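Lipid-transfer protein (Thermomonospora curvata, PDB 6OK1) is a lipid-transfer protein of the thiolase superfamily, with a thiolase-like fold made of an N-terminal and a C-terminal half. Local coordinates at residues A156-Y159 with M160-G164; T58-E61 with I62-A65; G282-P285 with S286-G289. All coordinates share one frame; numbering follows the deposited sequence.

Interaction 1 of 3, residues A156-Y159 with M160-G164; sequences ARRY and MHEYG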
# COMPACT_ATOMS: atom_id res chain seq x y z
N ALA A 156 -7.50 18.19 -20.57
CA ALA A 156 -7.62 18.13 -22.03
C ALA A 156 -8.10 19.47 -22.60
O ALA A 156 -7.60 19.93 -23.64
CB ALA A 156 -8.58 17.00 -22.40
N ARG A 157 -9.05 20.11 -21.93
CA ARG A 157 -9.57 21.38 -22.45
C ARG A 157 -8.48 22.43 -22.51
O ARG A 157 -8.44 23.23 -23.44
CB ARG A 157 -10.73 21.89 -21.58
CG ARG A 157 -11.36 23.20 -22.08
CD ARG A 157 -12.08 23.02 -23.44
NE ARG A 157 -12.57 24.28 -24.01
CZ ARG A 157 -11.84 25.17 -24.69
NH1 ARG A 157 -10.53 24.97 -24.89
NH2 ARG A 157 -12.41 26.28 -25.16
N ARG A 158 -7.61 22.45 -21.50
CA ARG A 158 -6.52 23.43 -21.50
C ARG A 158 -5.47 23.08 -22.54
O ARG A 158 -4.88 23.98 -23.17
CB ARG A 158 -5.90 23.50 -20.10
CG ARG A 158 -4.81 24.60 -19.98
CD ARG A 158 -5.41 26.00 -19.90
NE ARG A 158 -4.35 27.00 -20.08
CZ ARG A 158 -4.52 28.30 -19.90
NH1 ARG A 158 -5.68 28.79 -19.49
NH2 ARG A 158 -3.49 29.13 -20.10
N TYR A 159 -5.22 21.79 -22.76
CA TYR A 159 -4.27 21.39 -23.81
C TYR A 159 -4.78 21.81 -25.19
O TYR A 159 -4.00 22.28 -26.04
CB TYR A 159 -4.06 19.88 -23.72
CG TYR A 159 -3.06 19.33 -24.72
CD1 TYR A 159 -3.45 19.01 -26.00
CD2 TYR A 159 -1.74 19.12 -24.38
CE1 TYR A 159 -2.56 18.53 -26.93
CE2 TYR A 159 -0.82 18.63 -25.30
CZ TYR A 159 -1.24 18.34 -26.58
OH TYR A 159 -0.38 17.84 -27.54
N MET A 160 -6.09 21.68 -25.42
CA MET A 160 -6.68 22.17 -26.67
C MET A 160 -6.49 23.66 -26.82
O MET A 160 -6.17 24.16 -27.91
CB MET A 160 -8.17 21.87 -26.69
CG MET A 160 -8.52 20.40 -26.78
SD MET A 160 -10.26 20.06 -26.46
CE MET A 160 -11.06 20.80 -27.88
N HIS A 161 -6.72 24.40 -25.74
CA HIS A 161 -6.55 25.85 -25.76
C HIS A 161 -5.12 26.24 -26.12
O HIS A 161 -4.89 27.12 -26.97
CB HIS A 161 -6.92 26.42 -24.39
CG HIS A 161 -6.57 27.86 -24.22
ND1 HIS A 161 -7.37 28.87 -24.71
CD2 HIS A 161 -5.53 28.46 -23.60
CE1 HIS A 161 -6.81 30.04 -24.42
NE2 HIS A 161 -5.70 29.82 -23.74
N GLU A 162 -4.15 25.63 -25.47
CA GLU A 162 -2.78 26.08 -25.65
C GLU A 162 -2.20 25.65 -26.99
O GLU A 162 -1.39 26.38 -27.57
CB GLU A 162 -1.90 25.58 -24.51
CG GLU A 162 -2.38 26.15 -23.19
CD GLU A 162 -1.51 25.77 -22.02
OE1 GLU A 162 -0.56 24.98 -22.18
OE2 GLU A 162 -1.79 26.29 -20.92
N TYR A 163 -2.62 24.50 -27.51
CA TYR A 163 -1.94 23.92 -28.67
C TYR A 163 -2.81 23.74 -29.90
O TYR A 163 -2.31 23.30 -30.94
CB TYR A 163 -1.34 22.57 -28.26
CG TYR A 163 -0.28 22.68 -27.20
CD1 TYR A 163 0.78 23.59 -27.34
CD2 TYR A 163 -0.32 21.91 -26.04
CE1 TYR A 163 1.74 23.70 -26.40
CE2 TYR A 163 0.67 22.01 -25.08
CZ TYR A 163 1.70 22.91 -25.27
OH TYR A 163 2.69 23.03 -24.32
N GLY A 164 -4.10 24.04 -29.80
CA GLY A 164 -4.99 23.93 -30.93
C GLY A 164 -5.33 22.51 -31.31
O GLY A 164 -5.81 22.28 -32.42
O HOH W 1 -9.85 27.69 -26.02
O HOH W 2 -0.26 28.63 -20.82
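R158 and E162, one helical turn apart, form the charged part of this contact. R158 NE donates almost straight (174°) to E162 OE2 at 2.8 Å, with the oxygen in the guanidinium plane, while NE meets it on its anti side, somewhat out of the carboxylate plane; NH2 adds a weak bond to the same oxygen. The two flat groups stand nearly perpendicular. With CG anti to the backbone N (chi1 -175°) and a bend at chi2, the arginine runs forward along the helix to this carboxylate, whose OE1 is held by T265. E162 is modelled in two conformers, and these bonds hold for the one described. H161 CD2 lies over the centre of one guanidinium face, 3.8 Å from R158 CZ.

All this belongs to the C-terminal end of helix 148-163, in the N-terminal thiolase domain, where i to i+4 bonds such as M160 N to A156 O (2.9 Å) continue through G164 N to M160 O, although G164 has left helical phi/psi, with positive phi.

The aromatic pair is edge-to-face: the Y163 edge meets the Y159 face, CD2 lying 3.4 Å from Y159 CE2, with ring planes at 66°. Y159 OH bonds to E306.

Water joins R157 NH1 to H161 ND1, while R157 NE binds an aromatic side chain of another protein's chain.

Interaction 2 of 3, residues T58-E61 with I62-A65; sequences TSSE and IHVA
A chi1 of 80° places S60 OG between its own backbone N and carbonyl carbon, and from there the hydroxyl oxygen turns to the first turn of the helix, reaching H63 N in a weak capping bond of 3.4 Å. H63 has CG anti to its carbonyl carbon (chi1 -69°), which swings the imidazole back beside the same hydroxyl: its CD2 comes to 3.0 Å from S60 OG. I62 CG1 approaches this oxygen too, at 3.1 Å, and also lies above the centre of one face of the H63 ring, so serine, isoleucine and histidine close together around the cap.

S60 is thus the N-cap of helix 61-68, which follows strand 50-54 in the N-terminal domain of the thiolase-like fold. Its carbonyl starts the helical ladder: V64 N donates to S60 O at 3.0 Å, nearly straight (173° at the hydrogen), and H63 N gives that oxygen a weak, bent bond. A65 N donates to E61 O in the next rung, at 2.9 Å.

Next to the cap, V64 CG2 packs against S59 CB and lies 3.7 Å from S59 O, an oxygen that receives the hydroxyl of Y108 from strand 104-112. The carboxylate of E61 is drawn off to a salt bridge with R78. Y81 OH of the second subunit, another copy of this protein, is hydrogen-bonded to I62 N at the helix start.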
# COMPACT_ATOMS: atom_id res chain seq x y z
N THR A 58 -7.26 -6.35 -3.25
CA THR A 58 -7.83 -6.99 -2.07
C THR A 58 -7.29 -8.39 -1.83
O THR A 58 -7.57 -8.98 -0.79
CB THR A 58 -9.37 -7.08 -2.20
OG1 THR A 58 -9.70 -7.92 -3.30
CG2 THR A 58 -10.00 -5.68 -2.42
N SER A 59 -6.58 -8.97 -2.81
CA SER A 59 -6.00 -10.30 -2.67
C SER A 59 -4.59 -10.13 -2.13
O SER A 59 -3.63 -10.08 -2.88
CB SER A 59 -6.00 -11.02 -4.01
OG SER A 59 -7.32 -11.07 -4.52
N SER A 60 -4.48 -10.05 -0.81
CA SER A 60 -3.18 -9.78 -0.21
C SER A 60 -2.16 -10.86 -0.57
O SER A 60 -2.49 -12.01 -0.89
CB SER A 60 -3.32 -9.67 1.31
OG SER A 60 -3.39 -10.96 1.86
N GLU A 61 -0.88 -10.48 -0.43
CA GLU A 61 0.22 -11.38 -0.73
C GLU A 61 0.06 -12.70 0.02
O GLU A 61 0.32 -13.77 -0.53
CB GLU A 61 1.56 -10.72 -0.37
CG GLU A 61 1.78 -9.37 -1.06
CD GLU A 61 1.37 -8.18 -0.23
OE1 GLU A 61 0.34 -8.27 0.48
OE2 GLU A 61 2.09 -7.16 -0.29
N ILE A 62 -0.38 -12.64 1.28
CA ILE A 62 -0.46 -13.88 2.05
C ILE A 62 -1.60 -14.76 1.56
O ILE A 62 -1.50 -15.99 1.62
CB ILE A 62 -0.61 -13.61 3.55
CG1 ILE A 62 -1.83 -12.74 3.86
CG2 ILE A 62 0.69 -12.99 4.09
CD1 ILE A 62 -2.13 -12.64 5.37
N HIS A 63 -2.69 -14.17 1.08
CA HIS A 63 -3.80 -14.98 0.58
C HIS A 63 -3.44 -15.61 -0.75
O HIS A 63 -3.72 -16.79 -0.98
CB HIS A 63 -5.05 -14.12 0.47
CG HIS A 63 -5.60 -13.73 1.81
ND1 HIS A 63 -5.88 -14.67 2.78
CD2 HIS A 63 -5.85 -12.52 2.36
CE1 HIS A 63 -6.31 -14.05 3.87
NE2 HIS A 63 -6.31 -12.74 3.64
N VAL A 64 -2.77 -14.86 -1.62
CA VAL A 64 -2.26 -15.45 -2.85
C VAL A 64 -1.27 -16.57 -2.53
O VAL A 64 -1.31 -17.66 -3.13
CB VAL A 64 -1.63 -14.36 -3.75
CG1 VAL A 64 -0.92 -14.96 -4.96
CG2 VAL A 64 -2.72 -13.39 -4.21
N ALA A 65 -0.38 -16.33 -1.58
CA ALA A 65 0.68 -17.31 -1.35
C ALA A 65 0.12 -18.61 -0.77
O ALA A 65 0.56 -19.69 -1.17
CB ALA A 65 1.75 -16.72 -0.43

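Interaction 3 of 3, residues G282-P285 with S286-G289; sequences GLNP and SDIG
N284 N donates to D287 OD2 at 2.8 Å and almost straight, 173° at the hydrogen. The carboxylate oxygen is met on its anti side, 20° out of the carboxylate plane. A return bond runs from D287 N to N284 O at 2.9 Å, so the two residues exchange a side-chain bond and a backbone bond across the short 3-10 turn that links helix 268-281 to strand 290-292 in the C-terminal domain of this thiolase-like fold. D287 can reach back because its CG stands anti to the carbonyl carbon (chi1 -60°), turning the carboxylate to the N284 amide that precedes the turn.

The next rung repeats the spacing: I288 N donates to P285 O at 2.9 Å. Both are i to i+3 bonds, the spacing of a 3-10 turn. P285 fits the first position of the turn, where its ring nitrogen has no hydrogen to give.

L283 crosses D287 at a slant, its CD2 lying 3.9 Å from D287 CB. The turn is tied to its surroundings by backbone oxygens: D287 O accepts from N371 on strand 371-375, and I288 O from R330. I288 is buried against Y278, F310 and L373, and its CD1 makes a loose apolar contact with L283 CD1, at 4.4 Å.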
# COMPACT_ATOMS: atom_id res chain seq x y z
N GLY A 282 20.67 4.01 -20.91
CA GLY A 282 21.60 4.53 -21.90
C GLY A 282 20.99 4.75 -23.26
O GLY A 282 21.71 4.82 -24.25
N LEU A 283 19.66 4.87 -23.34
CA LEU A 283 18.95 5.01 -24.60
C LEU A 283 18.39 6.42 -24.73
O LEU A 283 18.29 7.18 -23.76
CB LEU A 283 17.80 4.00 -24.71
CG LEU A 283 18.19 2.53 -24.58
CD1 LEU A 283 16.98 1.64 -24.62
CD2 LEU A 283 19.14 2.10 -25.72
N ASN A 284 18.08 6.75 -25.97
CA ASN A 284 17.37 7.94 -26.38
C ASN A 284 16.01 7.57 -26.93
O ASN A 284 15.74 6.41 -27.25
CB ASN A 284 18.16 8.69 -27.46
CG ASN A 284 19.48 9.19 -26.97
OD1 ASN A 284 19.59 9.63 -25.83
ND2 ASN A 284 20.50 9.15 -27.83
N PRO A 285 15.12 8.54 -27.08
CA PRO A 285 13.83 8.23 -27.74
C PRO A 285 14.01 7.53 -29.08
O PRO A 285 13.24 6.61 -29.40
CB PRO A 285 13.18 9.62 -27.88
CG PRO A 285 13.76 10.44 -26.74
CD PRO A 285 15.17 9.91 -26.52
N SER A 286 15.01 7.92 -29.87
CA SER A 286 15.20 7.31 -31.18
C SER A 286 15.47 5.81 -31.08
O SER A 286 15.32 5.10 -32.08
CB SER A 286 16.36 7.99 -31.91
OG SER A 286 17.55 7.76 -31.19
N ASP A 287 15.90 5.32 -29.92
CA ASP A 287 16.17 3.91 -29.76
C ASP A 287 14.93 3.10 -29.42
O ASP A 287 15.01 1.87 -29.38
CB ASP A 287 17.21 3.70 -28.66
CG ASP A 287 18.52 4.39 -28.97
OD1 ASP A 287 19.05 4.21 -30.09
OD2 ASP A 287 19.01 5.12 -28.10
N ILE A 288 13.81 3.75 -29.14
CA ILE A 288 12.58 3.07 -28.76
C ILE A 288 11.82 2.67 -30.02
O ILE A 288 11.48 3.53 -30.84
CB ILE A 288 11.72 3.97 -27.87
CG1 ILE A 288 12.52 4.44 -26.65
CG2 ILE A 288 10.43 3.26 -27.48
CD1 ILE A 288 13.03 3.33 -25.73
N GLY A 289 11.51 1.38 -30.14
CA GLY A 289 10.91 0.84 -31.34
C GLY A 289 9.42 0.59 -31.23
O GLY A 289 8.76 0.29 -32.22

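From the N terminus, the three contacts occur in series, each within a continuous stretch of chain, so none nests in or crosses another. Interaction 2 comes first, where the loop after strand 50-54 enters helix 61-68 beside the second subunit. Interaction 1 follows at the far end of helix 148-163, on the opposite side of the chain's centre; the two centres are about 43 Å apart, and another protein's chain packs against this helix end. Interaction 3 lies in the C-terminal domain and carries the chain from helix 268-281 to strand 290-292, outermost in the sheet within this chain. Together they illustrate a helix start, a helix end and a helix-to-strand connection.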